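PDB 5VOL: putative esterase from Bacteroides intestinalis DSM 17393, which probably hydrolyses ferulic acid esters of arabinoxylan, as a calcium-binding carbohydrate esterase of family CE1. Local coordinates for residues G220-L225 / V247-H252; A161-M166 / E255-A260. All blocks are in the same frame, centred on the assembly; numbering follows the deposited sequence.

Contact 1: G220-L225 / V247-H252; sequences GDDDFL and VRDGGH. With CA (calcium ion), chain Q.
His252 and Asp223 meet through ring and carboxylate set at 75° to each other, with His252 ND1 donating to Asp223 OD2 at 2.8 Å. The acceptor lies almost in the imidazole plane and is approached on its syn side. CG stands anti to the backbone N of Asp223 (chi1 -159°), which brings the carboxylate up to the imidazole. It is held from other directions too: OD1 takes the backbone N of Leu225 through its anti lone pair, closing an Asx turn, while a water bound to OD2 bridges to Gly220 N and Gly251 O. Phe224 turns its edge onto one face of the imidazole, CE1 sitting over the ring centre in a T-shaped pair with planes at 84°. Leu225 CD1 comes up to His252 CE1 at 3.6 Å.

At the other end three carboxylates converge on a calcium ion. Asp221 chelates it with both oxygens, whereas Asp222 OD2 and Asp249 OD1 bind singly, Asp249 OD1 at 2.3 Å. Asp221 OD1 also accepts from Gly250 N at 3.1 Å, and Gln244 of the second subunit joins the site with two waters. Between the two ends, Asp221 N bonds to Arg248 O and Asp222 N to Gly250 O. His252 NE2 bonds to Ser139 OG, on what is probably the nucleophile elbow (GxSxG), so the contact pairs an intersubunit calcium site with what is probably the Ser-His-Asp triad of an alpha/beta-hydrolase.

Contact 2: A161-M166 / E255-A260; sequences AMSALM and EYWHSA
The indole of Trp257 meets Ser163 at its edge, where NE1 donates to Ser163 OG at 2.7 Å with an N-H...O angle of 159° and the oxygen close to the ring plane. Ser163 CB lies at the same edge. Obliquely to the ring, Met162 CB approaches Trp257 CD1 at 3.8 Å, and the Met162 sulfur makes a Met-aromatic contact, 5.1 Å from the centroid of the five-membered ring. The Tyr256 ring is likewise met obliquely by Ser163 OG, 3.6 Å from Tyr256 CD2. Beyond CG the Met162 chain runs extended (chi3 -177°), which carries SD and CE along to Ala260 CB, one helical turn after Tyr256.

A phenylalanine here has no ring N-H, and Ser163 OG would probably lose the bond that fixes its rotation, with a gap left beside Met162 CB. All five touching residues are buried, and Trp60 of helix 59-62 packs on both Met162 and Trp257. The indole also forms an edge-to-face pair with His252, and Ser163 touches both His252 and Asp223. Helix 254-271 is thus packed against the C-terminal end of strand 158-162, the end of the parallel strands at which alpha/beta-hydrolases carry their active site, beside the probable triad.

In the fold
From the N terminus, the chain first reaches 161-166 at the end of strand 158-162, then passes three helices and strand 214-218 to 220-225. Helix 226-238 and strand 244-246 lead to 247-252, so contact 1 closes a short loop of 21 residues. Helix 254-271 follows at once, and 255-260 returns to 161-166, making contact 2 the outer closure, with contact 1 wholly enclosed. Contact 1 joins the loops after strands 214-218 and 244-246 to each other; contact 2 ties strand 158-162 and its following loop to helix 254-271. Arg248, salt-bridged to Asp218, also probably bonds to Ser259 OG and Tyr256 O, and His252 CE1 packs on Ser163 O. Both contacts also touch the third subunit.

Contact 1: G220-L225 / V247-H252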
loop_
_atom_site.group_PDB
_atom_site.type_symbol
_atom_site.label_atom_id
_atom_site.label_comp_id
_atom_site.label_asym_id
_atom_site.label_seq_id
_atom_site.Cartn_x
_atom_site.Cartn_y
_atom_site.Cartn_z
ATOM N N GLY C 220 -2.719 -4.721 -15.241
ATOM C CA GLY C 220 -2.642 -3.271 -15.161
ATOM C C GLY C 220 -3.621 -2.529 -16.047
ATOM O O GLY C 220 -4.033 -3.036 -17.090
ATOM N N ASP C 221 -3.963 -1.302 -15.667
ATOM C CA ASP C 221 -4.956 -0.555 -16.427
ATOM C C ASP C 221 -4.450 -0.181 -17.825
ATOM O O ASP C 221 -5.256 0.044 -18.729
ATOM C CB ASP C 221 -5.439 0.695 -15.647
ATOM C CG ASP C 221 -4.370 1.772 -15.466
ATOM O OD1 ASP C 221 -3.161 1.483 -15.516
ATOM O OD2 ASP C 221 -4.775 2.940 -15.229
ATOM N N ASP C 222 -3.136 -0.161 -18.023
ATOM C CA ASP C 222 -2.589 0.210 -19.328
ATOM C C ASP C 222 -2.070 -0.993 -20.132
ATOM O O ASP C 222 -1.377 -0.823 -21.129
ATOM C CB ASP C 222 -1.465 1.239 -19.167
ATOM C CG ASP C 222 -1.902 2.465 -18.388
ATOM O OD1 ASP C 222 -2.963 3.047 -18.718
ATOM O OD2 ASP C 222 -1.189 2.829 -17.427
ATOM N N ASP C 223 -2.428 -2.197 -19.705
ATOM C CA ASP C 223 -1.987 -3.422 -20.361
ATOM C C ASP C 223 -2.836 -3.793 -21.577
ATOM O O ASP C 223 -4.061 -3.745 -21.514
ATOM C CB ASP C 223 -2.016 -4.582 -19.355
ATOM C CG ASP C 223 -1.135 -5.724 -19.766
ATOM O OD1 ASP C 223 -1.424 -6.362 -20.804
ATOM O OD2 ASP C 223 -0.156 -6.006 -19.042
ATOM N N PHE C 224 -2.187 -4.190 -22.673
ATOM C CA PHE C 224 -2.917 -4.596 -23.879
ATOM C C PHE C 224 -3.690 -5.895 -23.657
ATOM O O PHE C 224 -4.592 -6.210 -24.421
ATOM C CB PHE C 224 -1.964 -4.718 -25.083
ATOM C CG PHE C 224 -1.145 -5.987 -25.106
ATOM C CD1 PHE C 224 -0.258 -6.279 -24.089
ATOM C CD2 PHE C 224 -1.234 -6.864 -26.176
ATOM C CE1 PHE C 224 0.512 -7.440 -24.116
ATOM C CE2 PHE C 224 -0.465 -8.026 -26.212
ATOM C CZ PHE C 224 0.406 -8.315 -25.172
ATOM N N LEU C 225 -3.375 -6.627 -22.586
ATOM C CA LEU C 225 -4.125 -7.837 -22.262
ATOM C C LEU C 225 -5.228 -7.614 -21.214
ATOM O O LEU C 225 -5.855 -8.576 -20.770
ATOM C CB LEU C 225 -3.172 -8.945 -21.787
ATOM C CG LEU C 225 -2.388 -9.643 -22.902
ATOM C CD1 LEU C 225 -1.301 -10.565 -22.355
ATOM C CD2 LEU C 225 -3.354 -10.437 -23.772
ATOM N N VAL C 247 -7.007 -4.560 -10.769
ATOM C CA VAL C 247 -6.450 -3.783 -11.861
ATOM C C VAL C 247 -5.685 -2.667 -11.172
ATOM O O VAL C 247 -6.292 -1.786 -10.570
ATOM C CB VAL C 247 -7.532 -3.227 -12.794
ATOM C CG1 VAL C 247 -6.906 -2.325 -13.875
ATOM C CG2 VAL C 247 -8.360 -4.375 -13.408
ATOM N N ARG C 248 -4.359 -2.759 -11.197
ATOM C CA ARG C 248 -3.510 -1.743 -10.593
ATOM C C ARG C 248 -2.951 -0.820 -11.668
ATOM O O ARG C 248 -3.106 -1.095 -12.859
ATOM C CB ARG C 248 -2.387 -2.401 -9.803
ATOM C CG ARG C 248 -2.924 -3.366 -8.741
ATOM C CD ARG C 248 -1.798 -3.988 -7.932
ATOM N NE ARG C 248 -1.066 -5.026 -8.656
ATOM C CZ ARG C 248 0.215 -4.954 -9.001
ATOM N NH1 ARG C 248 0.930 -3.871 -8.733
ATOM N NH2 ARG C 248 0.791 -5.976 -9.622
ATOM N N ASP C 249 -2.315 0.275 -11.257
ATOM C CA ASP C 249 -1.645 1.146 -12.220
ATOM C C ASP C 249 -0.509 0.395 -12.941
ATOM O O ASP C 249 0.316 -0.260 -12.311
ATOM C CB ASP C 249 -1.088 2.391 -11.528
ATOM C CG ASP C 249 -0.597 3.451 -12.522
ATOM O OD1 ASP C 249 -1.172 3.567 -13.628
ATOM O OD2 ASP C 249 0.356 4.177 -12.191
ATOM N N GLY C 250 -0.466 0.506 -14.263
ATOM C CA GLY C 250 0.687 0.030 -14.998
ATOM C C GLY C 250 0.392 -0.765 -16.253
ATOM O O GLY C 250 -0.755 -1.012 -16.606
ATOM N N GLY C 251 1.457 -1.189 -16.919
ATOM C CA GLY C 251 1.317 -1.951 -18.144
ATOM C C GLY C 251 2.020 -3.291 -18.115
ATOM O O GLY C 251 2.198 -3.906 -17.062
ATOM N N HIS C 252 2.415 -3.742 -19.301
ATOM C CA HIS C 252 2.993 -5.061 -19.493
ATOM C C HIS C 252 4.471 -4.950 -19.184
ATOM O O HIS C 252 5.297 -4.992 -20.093
ATOM C CB HIS C 252 2.770 -5.543 -20.944
ATOM C CG HIS C 252 2.589 -7.022 -21.083
ATOM N ND1 HIS C 252 1.504 -7.691 -20.560
ATOM C CD2 HIS C 252 3.340 -7.960 -21.716
ATOM C CE1 HIS C 252 1.604 -8.978 -20.844
ATOM N NE2 HIS C 252 2.705 -9.162 -21.556
HETATM CA CA CA Q . -2.549 3.906 -15.485
HETATM O O HOH W 1 -0.235 -5.472 -16.467
HETATM O O HOH W 2 -3.983 5.005 -17.398
HETATM O O HOH W 3 -0.646 5.494 -16.055
#

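Contact 2: A161-M166 / E255-A260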
loop_
_atom_site.group_PDB
_atom_site.type_symbol
_atom_site.label_atom_id
_atom_site.label_comp_id
_atom_site.label_asym_id
_atom_site.label_seq_id
_atom_site.Cartn_x
_atom_site.Cartn_y
_atom_site.Cartn_z
ATOM N N ALA C 161 -2.499 -15.339 -11.691
ATOM C CA ALA C 161 -2.279 -14.997 -13.093
ATOM C C ALA C 161 -1.925 -13.515 -13.266
ATOM O O ALA C 161 -2.774 -12.667 -13.008
ATOM C CB ALA C 161 -3.533 -15.329 -13.888
ATOM N N MET C 162 -0.696 -13.203 -13.702
ATOM C CA MET C 162 -0.260 -11.806 -13.881
ATOM C C MET C 162 -0.283 -11.380 -15.336
ATOM O O MET C 162 0.388 -12.013 -16.151
ATOM C CB MET C 162 1.170 -11.592 -13.373
ATOM C CG MET C 162 1.487 -12.171 -12.005
ATOM S SD MET C 162 3.273 -12.127 -11.785
ATOM C CE MET C 162 3.394 -12.929 -10.193
ATOM N N SER C 163 -1.015 -10.307 -15.645
ATOM C CA SER C 163 -1.058 -9.753 -16.998
ATOM C C SER C 163 -1.216 -10.874 -18.024
ATOM O O SER C 163 -0.479 -10.925 -19.017
ATOM C CB SER C 163 0.213 -8.963 -17.286
ATOM O OG SER C 163 0.573 -8.125 -16.196
ATOM N N ALA C 164 -2.148 -11.785 -17.754
ATOM C CA ALA C 164 -2.110 -13.121 -18.351
ATOM C C ALA C 164 -2.566 -13.141 -19.801
ATOM O O ALA C 164 -3.449 -12.391 -20.189
ATOM C CB ALA C 164 -2.960 -14.086 -17.536
ATOM N N LEU C 165 -1.954 -14.014 -20.592
ATOM C CA LEU C 165 -2.429 -14.266 -21.951
ATOM C C LEU C 165 -3.587 -15.261 -21.880
ATOM O O LEU C 165 -3.413 -16.445 -22.155
ATOM C CB LEU C 165 -1.303 -14.803 -22.826
ATOM C CG LEU C 165 -1.574 -15.044 -24.313
ATOM C CD1 LEU C 165 -1.779 -13.712 -25.044
ATOM C CD2 LEU C 165 -0.420 -15.841 -24.934
ATOM N N MET C 166 -4.754 -14.776 -21.456
ATOM C CA MET C 166 -5.922 -15.630 -21.244
ATOM C C MET C 166 -6.453 -16.132 -22.584
ATOM O O MET C 166 -7.044 -17.202 -22.675
ATOM C CB MET C 166 -7.014 -14.863 -20.502
ATOM C CG MET C 166 -6.657 -14.496 -19.057
ATOM S SD MET C 166 -6.122 -15.922 -18.080
ATOM C CE MET C 166 -6.317 -15.267 -16.396
ATOM N N GLU C 255 7.981 -3.872 -13.538
ATOM C CA GLU C 255 7.574 -3.262 -12.274
ATOM C C GLU C 255 6.237 -3.851 -11.851
ATOM O O GLU C 255 5.994 -4.060 -10.667
ATOM C CB GLU C 255 7.481 -1.734 -12.370
ATOM C CG GLU C 255 8.824 -1.029 -12.263
ATOM C CD GLU C 255 9.545 -1.306 -10.952
ATOM O OE1 GLU C 255 9.082 -0.838 -9.879
ATOM O OE2 GLU C 255 10.586 -2.007 -10.981
ATOM N N TYR C 256 5.365 -4.126 -12.817
ATOM C CA TYR C 256 4.087 -4.742 -12.498
ATOM C C TYR C 256 4.260 -6.168 -11.937
ATOM O O TYR C 256 3.549 -6.571 -11.026
ATOM C CB TYR C 256 3.167 -4.789 -13.729
ATOM C CG TYR C 256 1.709 -4.854 -13.334
ATOM C CD1 TYR C 256 1.008 -3.688 -13.010
ATOM C CD2 TYR C 256 1.041 -6.070 -13.239
ATOM C CE1 TYR C 256 -0.331 -3.732 -12.619
ATOM C CE2 TYR C 256 -0.304 -6.120 -12.842
ATOM C CZ TYR C 256 -0.978 -4.946 -12.535
ATOM O OH TYR C 256 -2.307 -4.969 -12.151
ATOM N N TRP C 257 5.210 -6.915 -12.483
ATOM C CA TRP C 257 5.330 -8.342 -12.174
ATOM C C TRP C 257 6.139 -8.531 -10.900
ATOM O O TRP C 257 5.819 -9.384 -10.082
ATOM C CB TRP C 257 5.945 -9.095 -13.370
ATOM C CG TRP C 257 5.055 -8.960 -14.571
ATOM C CD1 TRP C 257 3.684 -8.961 -14.572
ATOM C CD2 TRP C 257 5.453 -8.723 -15.933
ATOM N NE1 TRP C 257 3.213 -8.748 -15.845
ATOM C CE2 TRP C 257 4.276 -8.602 -16.698
ATOM C CE3 TRP C 257 6.686 -8.604 -16.575
ATOM C CZ2 TRP C 257 4.297 -8.370 -18.083
ATOM C CZ3 TRP C 257 6.706 -8.379 -17.958
ATOM C CH2 TRP C 257 5.524 -8.267 -18.687
ATOM N N HIS C 258 7.152 -7.696 -10.694
ATOM C CA HIS C 258 7.851 -7.719 -9.408
ATOM C C HIS C 258 6.917 -7.333 -8.234
ATOM O O HIS C 258 6.873 -8.010 -7.201
ATOM C CB HIS C 258 9.066 -6.784 -9.444
ATOM C CG HIS C 258 9.545 -6.371 -8.088
ATOM N ND1 HIS C 258 9.186 -5.173 -7.497
ATOM C CD2 HIS C 258 10.359 -6.990 -7.202
ATOM C CE1 HIS C 258 9.738 -5.087 -6.305
ATOM N NE2 HIS C 258 10.464 -6.174 -6.102
ATOM N N SER C 259 6.172 -6.245 -8.388
ATOM C CA SER C 259 5.262 -5.822 -7.333
ATOM C C SER C 259 4.144 -6.862 -7.130
ATOM O O SER C 259 3.649 -7.032 -6.019
ATOM C CB SER C 259 4.686 -4.432 -7.641
ATOM O OG SER C 259 3.896 -4.451 -8.812
ATOM N N ALA C 260 3.782 -7.589 -8.192
ATOM C CA ALA C 260 2.778 -8.643 -8.084
ATOM C C ALA C 260 3.204 -9.741 -7.108
ATOM O O ALA C 260 2.368 -10.349 -6.433
ATOM C CB ALA C 260 2.484 -9.257 -9.490
#